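Local atomic coordinates of arylmalonate decarboxylase (PDB entry 3IXL), a protein that catalyses the enantioselective decarboxylation of 2-aryl-2-methylmalonates, taking up a proton to give 2-arylpropionates and carbon dioxide. Residues Asp57-Leu62 / Glu95-Pro100; Ala88-Met93 / Cys101-Thr106; Thr166-Cys171 / Ile197-Arg202. The protein carries 2 engineered substitutions. One frame throughout, in Å; residues are numbered along the deposited sequence.

Contact 1: Asp57-Leu62 / Glu95-Pro100; sequences DHARRL and EATGLP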
# COMPACT_ATOMS: atom_id res chain seq x y z
N ASP A 57 9.08 15.20 8.63
CA ASP A 57 10.38 15.08 9.28
C ASP A 57 11.06 13.76 8.95
O ASP A 57 12.27 13.71 8.77
CB ASP A 57 10.26 15.26 10.79
CG ASP A 57 9.83 16.67 11.18
OD1 ASP A 57 10.29 17.65 10.55
OD2 ASP A 57 9.01 16.80 12.11
N HIS A 58 10.26 12.69 8.85
CA HIS A 58 10.81 11.39 8.46
C HIS A 58 11.28 11.41 7.00
O HIS A 58 12.31 10.83 6.67
CB HIS A 58 9.80 10.27 8.70
CG HIS A 58 9.69 9.88 10.14
ND1 HIS A 58 10.54 8.96 10.73
CD2 HIS A 58 8.85 10.29 11.12
CE1 HIS A 58 10.22 8.82 12.00
NE2 HIS A 58 9.20 9.62 12.27
N ALA A 59 10.52 12.10 6.14
CA ALA A 59 10.94 12.29 4.75
C ALA A 59 12.32 12.98 4.67
O ALA A 59 13.19 12.56 3.91
CB ALA A 59 9.88 13.06 3.96
N ARG A 60 12.49 14.04 5.46
CA ARG A 60 13.75 14.78 5.51
C ARG A 60 14.89 13.89 6.01
O ARG A 60 16.01 13.97 5.47
CB ARG A 60 13.61 16.00 6.41
CG ARG A 60 12.74 17.13 5.86
CD ARG A 60 12.76 18.30 6.86
NE ARG A 60 11.92 19.43 6.46
CZ ARG A 60 12.33 20.44 5.68
NH1 ARG A 60 13.56 20.47 5.20
NH2 ARG A 60 11.48 21.42 5.38
N ARG A 61 14.63 13.06 7.02
CA ARG A 61 15.67 12.13 7.50
C ARG A 61 16.13 11.22 6.37
O ARG A 61 17.33 11.06 6.14
CB ARG A 61 15.20 11.28 8.69
CG ARG A 61 16.32 10.34 9.15
CD ARG A 61 15.85 9.21 10.02
NE ARG A 61 16.92 8.22 10.19
CZ ARG A 61 16.72 6.94 10.51
NH1 ARG A 61 15.49 6.48 10.69
NH2 ARG A 61 17.76 6.12 10.64
N LEU A 62 15.17 10.64 5.67
CA LEU A 62 15.51 9.75 4.55
C LEU A 62 16.29 10.46 3.44
O LEU A 62 17.20 9.89 2.84
CB LEU A 62 14.25 9.06 4.01
CG LEU A 62 13.58 8.09 5.00
CD1 LEU A 62 12.13 7.86 4.61
CD2 LEU A 62 14.34 6.77 5.10
N GLU A 95 8.41 19.14 -1.17
CA GLU A 95 8.98 20.46 -0.89
C GLU A 95 9.98 20.42 0.25
O GLU A 95 10.91 21.24 0.30
CB GLU A 95 7.86 21.50 -0.66
CG GLU A 95 7.07 21.82 -1.94
CD GLU A 95 6.06 22.97 -1.79
OE1 GLU A 95 6.17 23.76 -0.83
OE2 GLU A 95 5.16 23.09 -2.66
N ALA A 96 9.82 19.46 1.16
CA ALA A 96 10.74 19.28 2.29
C ALA A 96 12.04 18.60 1.89
O ALA A 96 13.05 18.77 2.58
CB ALA A 96 10.07 18.49 3.39
N THR A 97 12.04 17.84 0.80
CA THR A 97 13.17 16.96 0.46
C THR A 97 13.83 17.27 -0.89
O THR A 97 15.00 16.95 -1.10
CB THR A 97 12.73 15.49 0.40
OG1 THR A 97 11.69 15.33 -0.59
CG2 THR A 97 12.21 15.04 1.75
N GLY A 98 13.06 17.86 -1.80
CA GLY A 98 13.51 18.00 -3.18
C GLY A 98 13.54 16.69 -3.95
O GLY A 98 14.15 16.61 -5.02
N LEU A 99 12.88 15.67 -3.42
CA LEU A 99 12.92 14.32 -3.99
C LEU A 99 11.57 13.90 -4.54
O LEU A 99 10.55 14.39 -4.08
CB LEU A 99 13.29 13.30 -2.91
CG LEU A 99 14.68 13.35 -2.28
CD1 LEU A 99 14.78 12.24 -1.23
CD2 LEU A 99 15.78 13.22 -3.33
N PRO A 100 11.56 12.93 -5.47
CA PRO A 100 10.30 12.29 -5.85
C PRO A 100 9.70 11.62 -4.61
O PRO A 100 10.40 10.86 -3.92
CB PRO A 100 10.73 11.21 -6.85
CG PRO A 100 12.09 11.66 -7.33
CD PRO A 100 12.72 12.37 -6.20
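Arg60 reaches from helix 55-64 across the last turn of helix 83-97, and Ala96 lies beneath its flat end. The chain of Arg60 is extended from CG to NE after CG has turned beside the backbone N (chi1 -71°), which carries the guanidinium over Ala96. The methyl CB of Ala96 sits 3.7 Å from Arg60 NE, while the carbonyl oxygen of Ala96 lies over one face of the guanidinium, displaced toward its rim. Arg60 NH1 is 3.2 Å from Ala96 O, yet the N-H does not aim at it, and the pair is a face contact without a hydrogen bond.

Deeper down, Thr97 turns its methyl to the neighbouring helix. CG2 comes 3.4 Å from Ala59 O and 3.8 Å from Ala59 CB, a small apolar wedge set against the backbone of Ala59 as well as its side chain. With chi1 at 60°, the methyl faces Ala59 while OG1 turns back over its own segment. There Thr97 OG1 accepts from Leu99 N at 3.1 Å and also bonds to the carbonyl of Met93. Hydroxyl and methyl thus divide the work: one secures the end of the helix, the other packs.

Helix 83-97 closes with this ST turn, and Gly98 with positive phi follows it. Beyond the contact, Ala59 and Leu62 rest on Ile12, and Leu99 on Val70, so both segments are seated on the parallel sheet. Two neighbouring helices covering such a sheet are typical of an alpha/beta fold.

Contact 2: Ala88-Met93 / Cys101-Thr106; sequences ALTVAM and CTTMST
Met93 and Cys101 meet at the tight end of this contact, where the helix faces the start of the edge strand. Cys101 SG lies beside its own backbone N (chi1 -69°) and presses on Met93 CB at 3.7 Å, while Met93 bends at its last torsion so that CE arrives 3.9 Å from Thr102 O. One turn earlier, Thr90 sends its methyl into the strand backbone: CG2 stands 3.3 Å from Cys101 O. Met93 and Cys101 also lean on Val70 of the next strand.

The other branch of Thr90 belongs to a looser, wetter side. Its OG1 passes 3.5 Å from Thr103 CG2 and finds its polar partners elsewhere: the carbonyl of Asn86 and a water that donates to Thr90 OG1 at 2.7 Å. That water also bonds to Thr106 OG1, bridging helix 83-97 and the first turn of helix 104-114; no direct hydrogen bond joins the two segments. Thr103 is the N-cap of helix 104-114, its OG1 receiving Thr106 N at 3.0 Å in a nearly straight bond (173°), and is tied as well to the Asn86 side chain.

Met104, which follows Thr103, touches the bound phenylacetic acid. The chemistry therefore differs between the two ends: sulfur, methylene and methyl groups pack on each other and on strand carbonyls at the tight end, whereas hydroxyls, Asn86 and water link the start of helix 104-114, at the ligand pocket, to helix 83-97.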
# COMPACT_ATOMS: atom_id res chain seq x y z
N ALA A 88 -1.78 16.64 -1.08
CA ALA A 88 -1.13 17.74 -0.36
C ALA A 88 0.03 17.25 0.49
O ALA A 88 1.07 17.91 0.59
CB ALA A 88 -2.13 18.50 0.49
N LEU A 89 -0.15 16.10 1.12
CA LEU A 89 0.91 15.49 1.91
C LEU A 89 2.10 15.13 1.02
O LEU A 89 3.25 15.36 1.41
CB LEU A 89 0.39 14.26 2.66
CG LEU A 89 1.40 13.56 3.56
CD1 LEU A 89 1.91 14.49 4.64
CD2 LEU A 89 0.78 12.31 4.18
N THR A 90 1.83 14.58 -0.16
CA THR A 90 2.89 14.26 -1.11
C THR A 90 3.68 15.50 -1.49
O THR A 90 4.92 15.47 -1.51
CB THR A 90 2.32 13.59 -2.37
OG1 THR A 90 1.56 12.43 -1.99
CG2 THR A 90 3.45 13.16 -3.32
N VAL A 91 2.97 16.59 -1.78
CA VAL A 91 3.61 17.85 -2.15
C VAL A 91 4.46 18.39 -1.01
O VAL A 91 5.57 18.87 -1.24
CB VAL A 91 2.57 18.90 -2.62
CG1 VAL A 91 3.20 20.30 -2.70
CG2 VAL A 91 1.99 18.50 -3.95
N ALA A 92 3.95 18.30 0.22
CA ALA A 92 4.70 18.75 1.40
C ALA A 92 5.99 17.96 1.57
O ALA A 92 7.03 18.53 1.88
CB ALA A 92 3.85 18.68 2.65
N MET A 93 5.91 16.64 1.39
CA MET A 93 7.10 15.78 1.44
C MET A 93 8.10 16.19 0.37
O MET A 93 9.30 16.29 0.64
CB MET A 93 6.71 14.31 1.25
CG MET A 93 5.89 13.74 2.38
SD MET A 93 5.08 12.17 1.94
CE MET A 93 6.49 11.11 1.77
N CYS A 101 8.45 11.95 -4.31
CA CYS A 101 7.77 11.38 -3.16
C CYS A 101 6.45 10.77 -3.59
O CYS A 101 5.82 11.20 -4.56
CB CYS A 101 7.51 12.46 -2.11
SG CYS A 101 9.02 13.06 -1.31
N THR A 102 6.03 9.76 -2.84
CA THR A 102 4.78 9.08 -3.12
C THR A 102 4.20 8.51 -1.83
O THR A 102 4.79 8.65 -0.76
CB THR A 102 4.97 8.00 -4.20
OG1 THR A 102 3.68 7.51 -4.61
CG2 THR A 102 5.87 6.85 -3.71
N THR A 103 3.02 7.90 -1.93
CA THR A 103 2.36 7.27 -0.78
C THR A 103 1.78 5.93 -1.22
O THR A 103 1.56 5.69 -2.41
CB THR A 103 1.18 8.09 -0.23
OG1 THR A 103 0.08 8.02 -1.15
CG2 THR A 103 1.56 9.55 0.06
N MET A 104 1.51 5.07 -0.24
CA MET A 104 0.91 3.78 -0.52
C MET A 104 -0.50 3.91 -1.12
O MET A 104 -0.92 3.05 -1.88
CB MET A 104 0.92 2.92 0.75
CG MET A 104 0.44 1.49 0.58
SD MET A 104 0.82 0.55 2.07
CE MET A 104 2.54 0.16 1.78
N SER A 105 -1.21 4.99 -0.79
CA SER A 105 -2.50 5.22 -1.46
C SER A 105 -2.33 5.55 -2.94
O SER A 105 -3.08 5.04 -3.78
CB SER A 105 -3.30 6.32 -0.76
OG SER A 105 -3.84 5.84 0.45
N THR A 106 -1.37 6.40 -3.27
CA THR A 106 -1.07 6.66 -4.67
C THR A 106 -0.62 5.38 -5.36
O THR A 106 -0.99 5.11 -6.51
CB THR A 106 0.01 7.73 -4.78
OG1 THR A 106 -0.56 8.97 -4.36
CG2 THR A 106 0.57 7.85 -6.19
O HOH W 1 1.31 10.84 -4.16

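Contact 3: Thr166-Cys171 / Ile197-Arg202; sequences TLVDLC and IPEVER
Glu199 crosses Val168 with the aliphatic half of its side chain and keeps the charged half for its own helix. At the root, Glu199 CB is 4.1 Å from Val168 CG2. CG, anti to the backbone N (chi1 177°), is carried out to face both valine methyls almost equally, 3.9 Å from Val168 CG2 and 4.0 Å from Val168 CG1. There the chain bends (chi2 62°), lifting the carboxylate toward Arg202, one turn further on. Glu199 OE1 accepts from Arg202 NH2 at 2.9 Å in an almost straight bond, and Glu199 OE2 takes NE of the same arginine. The guanidinium offers this side-on pair of N-H groups within its own plane, but the carboxylate is tilted against it, so OE2 is approached from above its plane.

Below this bridge the packing is wholly apolar. Val200 points CG2 into the other helix, 3.7 Å from Cys171 CB and 3.8 Å from Val168 CA. The Val168 and Val200 side chains lie alongside each other, pointing opposite ways, with Val168 CG1 4.1 Å from Val200 CG2. The helix segments run roughly parallel, at 36°, and their inner residues continue onto the sheet: Cys171 and Val200 both touch Ile184, and Val200 also Val208.

No hydrogen bond or salt bridge crosses between the segments. Cohesion rests on methyl and methylene contacts, while the Glu199-Arg202 salt bridge probably steadies the bent glutamate.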
# COMPACT_ATOMS: atom_id res chain seq x y z
N THR A 166 -6.20 -17.37 4.97
CA THR A 166 -7.21 -16.43 5.43
C THR A 166 -7.33 -15.27 4.44
O THR A 166 -8.43 -14.81 4.13
CB THR A 166 -6.87 -15.92 6.83
OG1 THR A 166 -6.95 -17.01 7.76
CG2 THR A 166 -7.83 -14.81 7.28
N LEU A 167 -6.19 -14.79 3.94
CA LEU A 167 -6.21 -13.68 2.99
C LEU A 167 -6.78 -14.08 1.63
O LEU A 167 -7.52 -13.31 1.01
CB LEU A 167 -4.80 -13.09 2.83
CG LEU A 167 -4.22 -12.45 4.10
CD1 LEU A 167 -2.75 -12.16 3.93
CD2 LEU A 167 -5.01 -11.19 4.46
N VAL A 168 -6.45 -15.29 1.17
CA VAL A 168 -7.04 -15.79 -0.07
C VAL A 168 -8.56 -15.84 0.06
O VAL A 168 -9.30 -15.41 -0.82
CB VAL A 168 -6.48 -17.19 -0.46
CG1 VAL A 168 -7.30 -17.81 -1.61
CG2 VAL A 168 -5.00 -17.10 -0.82
N ASP A 169 -9.03 -16.40 1.17
CA ASP A 169 -10.46 -16.52 1.42
C ASP A 169 -11.15 -15.15 1.52
O ASP A 169 -12.26 -14.97 1.02
CB ASP A 169 -10.70 -17.32 2.69
CG ASP A 169 -12.15 -17.37 3.07
OD1 ASP A 169 -12.91 -18.07 2.37
OD2 ASP A 169 -12.53 -16.68 4.04
N LEU A 170 -10.49 -14.19 2.17
CA LEU A 170 -11.03 -12.83 2.27
C LEU A 170 -11.26 -12.21 0.89
O LEU A 170 -12.29 -11.60 0.63
CB LEU A 170 -10.07 -11.97 3.08
CG LEU A 170 -10.54 -10.55 3.41
CD1 LEU A 170 -11.67 -10.56 4.44
CD2 LEU A 170 -9.35 -9.74 3.94
N CYS A 171 -10.27 -12.35 0.01
CA CYS A 171 -10.38 -11.84 -1.36
C CYS A 171 -11.50 -12.53 -2.14
O CYS A 171 -12.27 -11.86 -2.83
CB CYS A 171 -9.07 -12.02 -2.10
SG CYS A 171 -7.74 -10.94 -1.53
N ILE A 197 -1.61 -13.43 -3.30
CA ILE A 197 -1.92 -12.76 -4.57
C ILE A 197 -2.00 -13.71 -5.78
O ILE A 197 -3.03 -13.74 -6.45
CB ILE A 197 -0.96 -11.58 -4.86
CG1 ILE A 197 -1.08 -10.50 -3.78
CG2 ILE A 197 -1.23 -10.98 -6.25
CD1 ILE A 197 0.12 -9.55 -3.76
N PRO A 198 -0.93 -14.48 -6.08
CA PRO A 198 -1.04 -15.34 -7.26
C PRO A 198 -2.14 -16.39 -7.14
O PRO A 198 -2.70 -16.79 -8.15
CB PRO A 198 0.34 -16.01 -7.36
CG PRO A 198 0.92 -15.90 -5.98
CD PRO A 198 0.40 -14.60 -5.43
N GLU A 199 -2.44 -16.83 -5.93
CA GLU A 199 -3.49 -17.84 -5.74
C GLU A 199 -4.86 -17.24 -6.03
O GLU A 199 -5.69 -17.85 -6.71
CB GLU A 199 -3.41 -18.40 -4.32
CG GLU A 199 -4.49 -19.42 -3.94
CD GLU A 199 -4.50 -20.69 -4.77
OE1 GLU A 199 -5.47 -21.46 -4.62
OE2 GLU A 199 -3.57 -20.94 -5.56
N VAL A 200 -5.12 -16.03 -5.54
CA VAL A 200 -6.38 -15.36 -5.84
C VAL A 200 -6.53 -15.10 -7.33
O VAL A 200 -7.59 -15.36 -7.90
CB VAL A 200 -6.52 -14.03 -5.07
CG1 VAL A 200 -7.79 -13.30 -5.46
CG2 VAL A 200 -6.53 -14.27 -3.56
N GLU A 201 -5.47 -14.59 -7.97
CA GLU A 201 -5.52 -14.31 -9.41
C GLU A 201 -5.76 -15.58 -10.23
O GLU A 201 -6.53 -15.55 -11.20
CB GLU A 201 -4.25 -13.58 -9.86
CG GLU A 201 -4.17 -12.15 -9.31
CD GLU A 201 -3.01 -11.33 -9.84
OE1 GLU A 201 -2.05 -11.90 -10.40
OE2 GLU A 201 -3.06 -10.09 -9.66
N ARG A 202 -5.12 -16.68 -9.82
CA ARG A 202 -5.30 -17.99 -10.47
C ARG A 202 -6.76 -18.44 -10.37
O ARG A 202 -7.37 -18.86 -11.37
CB ARG A 202 -4.40 -19.03 -9.79
CG ARG A 202 -4.48 -20.44 -10.40
CD ARG A 202 -3.83 -21.49 -9.47
NE ARG A 202 -4.60 -21.78 -8.26
CZ ARG A 202 -5.63 -22.62 -8.21
NH1 ARG A 202 -6.04 -23.25 -9.31
NH2 ARG A 202 -6.26 -22.83 -7.06

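Contacts 1 and 2 share helix 83-97 and interlock along the chain, their centres about 11 Å apart: 57-62/95-100 joins two helices beside one parallel sheet, and 88-93/101-106 joins the second of them to that sheet's edge strand. Contact 3 lies on the opposite side of the chain's centre, against the other sheet, which has the same 2-1-3-4 strand order. Contact 1 is partly buried, with an arginine at its margin; contacts 2 and 3 are buried. Contact 2 combines sulfur and methyl packing with a bridging water, contact 3 packs valines, a cysteine and a glutamate's aliphatic part. Only contact 2 has a ligand-pocket residue, Met104, in its segments, although Met104 does not touch the facing helix.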